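Local coordinates for prenylcyclase (Actinoplanes teichomyceticus, PDB 6IJ1), which probably acts on prenyl substrates as a prenyltransferase or cyclase of terpene-type metabolism, at residues P73-H76 with G80-Y83. Residues are numbered along the deposited sequence; the frame is centred on the assembly and turned at random.
Sequences PEQH and GWNY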
# COMPACT_ATOMS: atom_id res chain seq x y z
N PRO A 73 15.00 -3.85 14.84
CA PRO A 73 15.13 -3.16 16.15
C PRO A 73 14.19 -2.00 16.36
O PRO A 73 14.07 -1.50 17.50
CB PRO A 73 16.58 -2.69 16.15
CG PRO A 73 17.07 -2.79 14.79
CD PRO A 73 16.24 -3.79 14.06
N GLU A 74 13.55 -1.50 15.31
CA GLU A 74 12.57 -0.42 15.47
C GLU A 74 11.20 -0.88 15.94
O GLU A 74 10.34 -0.05 16.25
CB GLU A 74 12.40 0.34 14.16
CG GLU A 74 13.67 0.91 13.62
CD GLU A 74 14.29 1.89 14.60
OE1 GLU A 74 13.52 2.63 15.25
OE2 GLU A 74 15.53 1.87 14.74
N GLN A 75 10.98 -2.19 16.08
CA GLN A 75 9.69 -2.66 16.58
C GLN A 75 9.42 -2.11 17.99
O GLN A 75 10.30 -2.13 18.86
CB GLN A 75 9.71 -4.21 16.62
CG GLN A 75 8.32 -4.84 16.90
CD GLN A 75 8.42 -6.37 16.89
OE1 GLN A 75 9.49 -6.92 17.17
NE2 GLN A 75 7.32 -7.03 16.56
N HIS A 76 8.19 -1.66 18.23
CA HIS A 76 7.76 -1.17 19.54
C HIS A 76 7.51 -2.34 20.46
O HIS A 76 7.26 -3.48 20.00
CB HIS A 76 6.49 -0.32 19.38
CG HIS A 76 6.09 0.47 20.59
ND1 HIS A 76 5.38 -0.07 21.65
CD2 HIS A 76 6.25 1.78 20.89
CE1 HIS A 76 5.14 0.87 22.55
NE2 HIS A 76 5.66 2.01 22.10
N GLY A 80 4.39 -3.40 17.20
CA GLY A 80 4.08 -2.69 15.98
C GLY A 80 5.17 -1.76 15.46
O GLY A 80 6.20 -1.48 16.10
N TRP A 81 4.92 -1.26 14.23
CA TRP A 81 5.71 -0.20 13.61
C TRP A 81 4.78 0.93 13.20
O TRP A 81 3.57 0.80 13.33
CB TRP A 81 6.42 -0.73 12.40
CG TRP A 81 7.60 -1.64 12.70
CD1 TRP A 81 8.94 -1.30 12.65
CD2 TRP A 81 7.54 -3.06 12.96
NE1 TRP A 81 9.71 -2.44 12.94
CE2 TRP A 81 8.87 -3.50 13.11
CE3 TRP A 81 6.49 -3.98 13.07
CZ2 TRP A 81 9.19 -4.86 13.34
CZ3 TRP A 81 6.81 -5.35 13.33
CH2 TRP A 81 8.14 -5.74 13.46
N ASN A 82 5.37 2.06 12.73
CA ASN A 82 4.58 3.29 12.55
C ASN A 82 4.96 4.02 11.27
O ASN A 82 5.86 3.65 10.54
CB ASN A 82 4.72 4.20 13.79
CG ASN A 82 6.15 4.48 14.13
OD1 ASN A 82 7.03 4.64 13.29
ND2 ASN A 82 6.40 4.56 15.43
N TYR A 83 4.20 5.10 10.99
CA TYR A 83 4.59 6.01 9.92
C TYR A 83 5.97 6.57 10.21
O TYR A 83 6.85 6.57 9.36
CB TYR A 83 3.52 7.15 9.83
CG TYR A 83 3.85 8.39 8.94
CD1 TYR A 83 4.71 9.41 9.38
CD2 TYR A 83 3.31 8.51 7.68
CE1 TYR A 83 5.01 10.50 8.57
CE2 TYR A 83 3.59 9.61 6.87
CZ TYR A 83 4.44 10.60 7.32
OH TYR A 83 4.71 11.66 6.49
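H76 N donates a nearly straight hydrogen bond to G80 O (2.9 Å, 174° at the hydrogen), tying together the two sides of a tight bend in the loop that runs from helix 58-71 to helix 91-104. The sequence, Q75 followed by G79 and W81, fits the QW motif (QxxxGxW) of triterpene cyclases, and the packing of glutamine over tryptophan is the arrangement expected of it. Q75 passes over one face of the indole at an angle: CB is 3.4 Å from W81 CZ2, and CG makes a CH-pi contact 3.7 Å from the centroid of the six-membered ring. With CG anti to the backbone N (chi1 -170°) and the chain extended beyond it, the amide reaches the far rim of the benzo ring, its plane 18° from the indole's, with NE2 3.5 Å from W81 CH2. That NE2 is held by two carbonyls, G79 O and W111 O, which fix the amide's rotation and tie the bend to the residue just before helix 112-121. An alanine in place of W81 would probably leave the Q75 chain without its aromatic floor and L71 O without its indole donor. W81 NE1 lies 3.4 Å from Q75 N, a donor beside a donor; its N-H goes to L71 O at the end of helix 58-71.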